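PDB 4PDY: aminoglycoside phosphotransferase, which probably transfers a phosphoryl group to a small-molecule substrate, whose identity is not established. Local coordinates for residues Leu22-Gln25 / Ala26-Ser29; Leu224-Pro228 / Ser229-Tyr233. One frame throughout, in Å; residues are numbered along the deposited sequence.

Interaction 1. Residues Leu22-Gln25 / Ala26-Ser29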
ATOM      1  N   LEU A  22      12.604 -23.576   0.814  1.00 20.18           N
ATOM      2  CA  LEU A  22      12.515 -23.727  -0.634  1.00 20.08           C
ATOM      3  C   LEU A  22      11.148 -24.294  -0.987  1.00 16.99           C
ATOM      4  O   LEU A  22      10.577 -25.106  -0.243  1.00 19.45           O
ATOM      5  CB  LEU A  22      13.618 -24.640  -1.186  1.00 26.37           C
ATOM      6  CG  LEU A  22      14.971 -23.987  -1.492  1.00 29.36           C
ATOM      7  CD1 LEU A  22      16.011 -25.078  -1.656  1.00 34.47           C
ATOM      8  CD2 LEU A  22      14.920 -23.102  -2.734  1.00 31.79           C
ATOM      9  N   ILE A  23      10.614 -23.852  -2.111  1.00 14.87           N
ATOM     10  CA  ILE A  23       9.393 -24.432  -2.640  1.00 15.28           C
ATOM     11  C   ILE A  23       9.653 -25.915  -2.942  1.00 14.42           C
ATOM     12  O   ILE A  23      10.706 -26.249  -3.489  1.00 15.38           O
ATOM     13  CB  ILE A  23       8.907 -23.650  -3.882  1.00 14.59           C
ATOM     14  CG1 ILE A  23       8.546 -22.219  -3.463  1.00 15.22           C
ATOM     15  CG2 ILE A  23       7.770 -24.379  -4.599  1.00 13.49           C
ATOM     16  CD1 ILE A  23       8.155 -21.300  -4.585  1.00 14.93           C
ATOM     17  N   PRO A  24       8.701 -26.804  -2.618  1.00 14.85           N
ATOM     18  CA  PRO A  24       8.939 -28.210  -2.942  1.00 14.59           C
ATOM     19  C   PRO A  24       9.143 -28.425  -4.448  1.00 13.68           C
ATOM     20  O   PRO A  24       8.459 -27.819  -5.257  1.00 13.40           O
ATOM     21  CB  PRO A  24       7.670 -28.916  -2.428  1.00 15.37           C
ATOM     22  CG  PRO A  24       7.168 -28.011  -1.367  1.00 17.75           C
ATOM     23  CD  PRO A  24       7.463 -26.630  -1.835  1.00 16.06           C
ATOM     24  N   GLN A  25      10.085 -29.287  -4.817  1.00 14.22           N
ATOM     25  CA  GLN A  25      10.334 -29.595  -6.225  1.00 13.09           C
ATOM     26  C   GLN A  25       9.090 -30.055  -6.947  1.00 11.79           C
ATOM     27  O   GLN A  25       8.917 -29.761  -8.132  1.00 11.95           O
ATOM     28  CB  GLN A  25      11.407 -30.670  -6.358  1.00 15.98           C
ATOM     29  CG  GLN A  25      11.746 -31.081  -7.790  1.00 18.95           C
ATOM     30  CD  GLN A  25      12.271 -29.938  -8.645  1.00 20.14           C
ATOM     31  OE1 GLN A  25      13.205 -29.229  -8.256  1.00 24.11           O
ATOM     32  NE2 GLN A  25      11.679 -29.764  -9.830  1.00 18.41           N
ATOM     33  N   ALA A  26       8.199 -30.777  -6.265  1.00 13.05           N
ATOM     34  CA  ALA A  26       6.998 -31.274  -6.936  1.00 13.15           C
ATOM     35  C   ALA A  26       6.147 -30.114  -7.480  1.00 11.74           C
ATOM     36  O   ALA A  26       5.469 -30.266  -8.487  1.00 12.00           O
ATOM     37  CB  ALA A  26       6.176 -32.160  -6.017  1.00 16.08           C
ATOM     38  N   VAL A  27       6.190 -28.973  -6.803  1.00  9.93           N
ATOM     39  CA  VAL A  27       5.428 -27.806  -7.278  1.00 10.57           C
ATOM     40  C   VAL A  27       6.070 -27.280  -8.571  1.00 10.70           C
ATOM     41  O   VAL A  27       5.392 -27.009  -9.564  1.00 10.26           O
ATOM     42  CB  VAL A  27       5.383 -26.707  -6.218  1.00 11.15           C
ATOM     43  CG1 VAL A  27       4.791 -25.438  -6.795  1.00 10.77           C
ATOM     44  CG2 VAL A  27       4.563 -27.143  -5.013  1.00 11.83           C
ATOM     45  N   VAL A  28       7.403 -27.148  -8.568  1.00 10.24           N
ATOM     46  CA  VAL A  28       8.117 -26.642  -9.727  1.00 10.34           C
ATOM     47  C   VAL A  28       7.813 -27.512 -10.949  1.00 10.25           C
ATOM     48  O   VAL A  28       7.600 -27.016 -12.064  1.00 10.86           O
ATOM     49  CB  VAL A  28       9.643 -26.680  -9.478  1.00 11.36           C
ATOM     50  CG1 VAL A  28      10.413 -26.078 -10.638  1.00 13.44           C
ATOM     51  CG2 VAL A  28      10.041 -26.005  -8.181  1.00 10.53           C
ATOM     52  N   SER A  29       7.796 -28.833 -10.726  1.00  9.71           N
ATOM     53  CA  SER A  29       7.578 -29.781 -11.797  1.00 11.24           C
ATOM     54  C   SER A  29       6.180 -29.830 -12.415  1.00 11.21           C
ATOM     55  O   SER A  29       5.961 -30.486 -13.417  1.00 11.38           O
ATOM     56  CB  SER A  29       7.992 -31.177 -11.305  1.00 13.90           C
ATOM     57  OG  SER A  29       9.404 -31.243 -11.202  1.00 18.19           O
TER
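Q25 and S29, four residues apart, are joined twice, once through the backbone and once through their side chains. The amide NE2 of Q25 gives a hydrogen to S29 OG at 3.0 Å; the bond is straight (162°), and OG lies exactly in the amide plane. Q25 can do this because its CG stands anti to the backbone N (chi1 180°) and the chain then bends at chi2, folding the amide back over the helical turn toward S29. Glutamine suits the place because its other end is an acceptor: OE1 takes a weak bond from R38, so both halves of the amide have partners. Alongside, S29 N binds Q25 O at 3.0 Å, the helical i to i+4 bond. P24, at the N-cap, has no N-H to satisfy, and its carbonyl O takes V27 N at 3.0 Å from above the carbonyl plane. Just before it, the N and O of I23 are satisfied by E45 and R38, while A26 O receives K30 NZ. The apolar side of the turn faces the sheet. I23 CG2 packs on V27 CB at 3.7 Å, the two branched chains crossing at about a right angle, and both also touch Y105. V28 CB touches Q25 NE2 at 3.7 Å, and its side chain reaches I35, R38 and W47. Buried branched aliphatics inside and polar Q25 and S29 outside make this an amphipathic single-turn helix, the loop residue I23 beside it, with an i to i+4 side-chain bond, laid against the antiparallel sheet of the kinase-like N-terminal lobe.

Interaction 2. Residues Leu224-Pro228 / Ser229-Tyr233. With HIS (histidine), chain B.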
ATOM      1  N   LEU A 224      -3.756  -1.779  -2.967  1.00 10.84           N
ATOM      2  CA  LEU A 224      -3.789  -1.880  -1.496  1.00 12.00           C
ATOM      3  C   LEU A 224      -2.570  -2.538  -0.852  1.00 11.21           C
ATOM      4  O   LEU A 224      -2.604  -2.908   0.310  1.00 13.93           O
ATOM      5  CB  LEU A 224      -5.077  -2.535  -1.005  1.00 12.34           C
ATOM      6  CG  LEU A 224      -6.361  -1.816  -1.453  1.00 13.19           C
ATOM      7  CD1 LEU A 224      -7.620  -2.528  -0.982  1.00 14.89           C
ATOM      8  CD2 LEU A 224      -6.365  -0.364  -0.990  1.00 16.00           C
ATOM      9  N   ASP A 225      -1.454  -2.616  -1.585  1.00 11.53           N
ATOM     10  CA  ASP A 225      -0.188  -2.986  -0.954  1.00 12.31           C
ATOM     11  C   ASP A 225       0.935  -2.214  -1.627  1.00 11.34           C
ATOM     12  O   ASP A 225       1.902  -2.777  -2.178  1.00 12.23           O
ATOM     13  CB  ASP A 225       0.018  -4.490  -1.029  1.00 13.88           C
ATOM     14  CG  ASP A 225       1.040  -4.995  -0.031  1.00 15.29           C
ATOM     15  OD1 ASP A 225       1.467  -4.232   0.870  1.00 19.42           O
ATOM     16  OD2 ASP A 225       1.412  -6.174  -0.157  1.00 18.18           O
ATOM     17  N   VAL A 226       0.819  -0.905  -1.541  1.00 11.41           N
ATOM     18  CA  VAL A 226       1.652   0.030  -2.268  1.00 11.52           C
ATOM     19  C   VAL A 226       2.902   0.330  -1.473  1.00 12.60           C
ATOM     20  O   VAL A 226       3.010   1.336  -0.769  1.00 15.57           O
ATOM     21  CB  VAL A 226       0.869   1.313  -2.599  1.00 13.07           C
ATOM     22  CG1 VAL A 226       1.717   2.265  -3.413  1.00 14.18           C
ATOM     23  CG2 VAL A 226      -0.422   0.948  -3.335  1.00 13.26           C
ATOM     24  N   ILE A 227       3.852  -0.596  -1.604  1.00 12.93           N
ATOM     25  CA  ILE A 227       5.147  -0.521  -0.949  1.00 14.00           C
ATOM     26  C   ILE A 227       6.194  -0.664  -2.050  1.00 12.41           C
ATOM     27  O   ILE A 227       5.903  -1.232  -3.086  1.00 12.58           O
ATOM     28  CB  ILE A 227       5.293  -1.604   0.137  1.00 15.28           C
ATOM     29  CG1 ILE A 227       5.149  -3.026  -0.434  1.00 16.18           C
ATOM     30  CG2 ILE A 227       4.256  -1.337   1.233  1.00 17.61           C
ATOM     31  CD1 ILE A 227       5.408  -4.123   0.574  1.00 18.55           C
ATOM     32  N   PRO A 228       7.415  -0.168  -1.816  1.00 13.73           N
ATOM     33  CA  PRO A 228       8.411  -0.173  -2.905  1.00 12.99           C
ATOM     34  C   PRO A 228       8.663  -1.534  -3.523  1.00 13.71           C
ATOM     35  O   PRO A 228       8.800  -1.626  -4.736  1.00 13.67           O
ATOM     36  CB  PRO A 228       9.664   0.344  -2.223  1.00 14.98           C
ATOM     37  CG  PRO A 228       9.104   1.311  -1.226  1.00 14.51           C
ATOM     38  CD  PRO A 228       7.885   0.616  -0.670  1.00 15.20           C
ATOM     39  N   SER A 229       8.709  -2.574  -2.705  1.00 13.50           N
ATOM     40  CA  SER A 229       8.987  -3.892  -3.247  1.00 14.79           C
ATOM     41  C   SER A 229       7.901  -4.449  -4.162  1.00 13.54           C
ATOM     42  O   SER A 229       8.169  -5.418  -4.866  1.00 16.40           O
ATOM     43  CB  SER A 229       9.301  -4.893  -2.135  1.00 17.64           C
ATOM     44  OG  SER A 229       8.261  -4.985  -1.195  1.00 21.14           O
ATOM     45  N   ASN A 230       6.684  -3.864  -4.155  1.00 11.02           N
ATOM     46  CA  ASN A 230       5.637  -4.269  -5.083  1.00 10.45           C
ATOM     47  C   ASN A 230       5.465  -3.333  -6.281  1.00 10.72           C
ATOM     48  O   ASN A 230       4.622  -3.591  -7.136  1.00 10.73           O
ATOM     49  CB  ASN A 230       4.296  -4.360  -4.347  1.00 10.47           C
ATOM     50  CG  ASN A 230       4.240  -5.504  -3.376  1.00 11.67           C
ATOM     51  OD1 ASN A 230       4.993  -6.490  -3.487  1.00 13.19           O
ATOM     52  ND2 ASN A 230       3.320  -5.409  -2.408  1.00 13.54           N
ATOM     53  N   CYS A 231       6.273  -2.267  -6.323  1.00 10.82           N
ATOM     54  CA  CYS A 231       6.156  -1.219  -7.332  1.00 10.75           C
ATOM     55  C   CYS A 231       7.499  -1.135  -8.049  1.00 11.57           C
ATOM     56  O   CYS A 231       8.377  -0.408  -7.638  1.00 12.41           O
ATOM     57  CB  CYS A 231       5.804   0.125  -6.668  1.00 10.36           C
ATOM     58  SG  CYS A 231       4.241   0.117  -5.767  1.00 12.69           S
ATOM     59  N   LEU A 232       7.649  -1.914  -9.105  1.00 10.40           N
ATOM     60  CA  LEU A 232       8.964  -2.054  -9.725  1.00 11.18           C
ATOM     61  C   LEU A 232       9.149  -1.004 -10.820  1.00  9.99           C
ATOM     62  O   LEU A 232       8.402  -0.984 -11.800  1.00 11.85           O
ATOM     63  CB  LEU A 232       9.066  -3.446 -10.311  1.00 13.58           C
ATOM     64  CG  LEU A 232       8.968  -4.564  -9.278  1.00 16.25           C
ATOM     65  CD1 LEU A 232       9.089  -5.902  -9.967  1.00 16.38           C
ATOM     66  CD2 LEU A 232      10.022  -4.420  -8.193  1.00 21.60           C
ATOM     67  N   TYR A 233      10.129  -0.128 -10.629  1.00 11.65           N
ATOM     68  CA  TYR A 233      10.479   0.894 -11.611  1.00 10.88           C
ATOM     69  C   TYR A 233      11.469   0.256 -12.596  1.00 11.07           C
ATOM     70  O   TYR A 233      12.551  -0.227 -12.210  1.00 13.53           O
ATOM     71  CB  TYR A 233      11.105   2.101 -10.930  1.00 11.01           C
ATOM     72  CG  TYR A 233      11.276   3.282 -11.839  1.00 11.42           C
ATOM     73  CD1 TYR A 233      10.248   4.206 -11.993  1.00 12.25           C
ATOM     74  CD2 TYR A 233      12.444   3.480 -12.549  1.00 12.60           C
ATOM     75  CE1 TYR A 233      10.371   5.289 -12.837  1.00 13.38           C
ATOM     76  CE2 TYR A 233      12.590   4.541 -13.403  1.00 13.69           C
ATOM     77  CZ  TYR A 233      11.555   5.465 -13.540  1.00 13.08           C
ATOM     78  OH  TYR A 233      11.702   6.531 -14.387  1.00 16.95           O
TER
HETATM   79  N   HIS B 401      12.829  -7.410 -10.371  1.00 46.96           N
HETATM   80  CA  HIS B 401      12.347  -7.337  -8.996  1.00 42.08           C
HETATM   81  C   HIS B 401      13.455  -6.779  -8.108  1.00 36.73           C
HETATM   82  O   HIS B 401      14.176  -7.476  -7.487  1.00 48.44           O
HETATM   83  CB  HIS B 401      11.922  -8.714  -8.470  1.00 46.47           C
HETATM   84  CG  HIS B 401      10.692  -9.282  -9.116  1.00 39.56           C
HETATM   85  ND1 HIS B 401       9.673  -9.851  -8.381  1.00 40.71           N
HETATM   86  CD2 HIS B 401      10.325  -9.398 -10.416  1.00 36.94           C
HETATM   87  CE1 HIS B 401       8.728 -10.283  -9.199  1.00 28.64           C
HETATM   88  NE2 HIS B 401       9.094 -10.014 -10.439  1.00 28.08           N
HETATM   89  OXT HIS B 401      13.625  -5.558  -8.014  1.00 52.14           O
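N230 reaches back to D225 with its side-chain amide, the chief polar link here. CG lies beside the backbone N, anti to the carbonyl carbon (chi1 -69°), which carries the amide back to D225. ND2 binds D225 O at 3.0 Å, nearly straight (168°) and on a carbonyl lone pair. The same ND2 makes a weak bond to D225 OD2, also 3.0 Å, with carboxylate and amide planes 74° apart. Asparagine suits this place because one short amide serves both oxygens; a leucine here would probably leave D225 O without this donor and let the aspartate turn more freely. Backbone bonds close the bend: N230 N to I227 O at 2.9 Å and C231 N to P228 O at 3.1 Å. P228, its phi already restrained, fits this 3-10 turn, which follows an inverse gamma turn centred on V226. Van der Waals contacts are few: I227 CD1 lies 3.5 Å from the S229 hydroxyl oxygen OG, and V226 CG1 meets C231 SG at 4.1 Å. L232 CD1 touches the bound histidine at its CA, 3.7 Å away. With H223, the H-x-D-x4-N spacing matches the family's catalytic loop. The loop leads into strand 231-233, central between strands 114-115 and 239-241, with V226 packed on helices 121-137 and 252-266.

Interaction 1 comes first along the chain, in the loop and short helix 25-28 ahead of the six-stranded sheet; interaction 2 follows some 200 residues later, in the loop after strand 221-222 and the strand 231-233 it leads into. Their centres are 26 Å apart and their nearest atoms about 15 Å, so they do not touch, and they share no sheet. The first packs on strands of the N-terminal lobe, whereas the second belongs to the small three-stranded sheet beside the helical part. The bound histidine lies between them: the side chain of I23 is about 12 Å from it, while L232 lines its pocket together with A56 and V111. That placing is consistent with the interlobe nucleotide cleft of kinase-like enzymes.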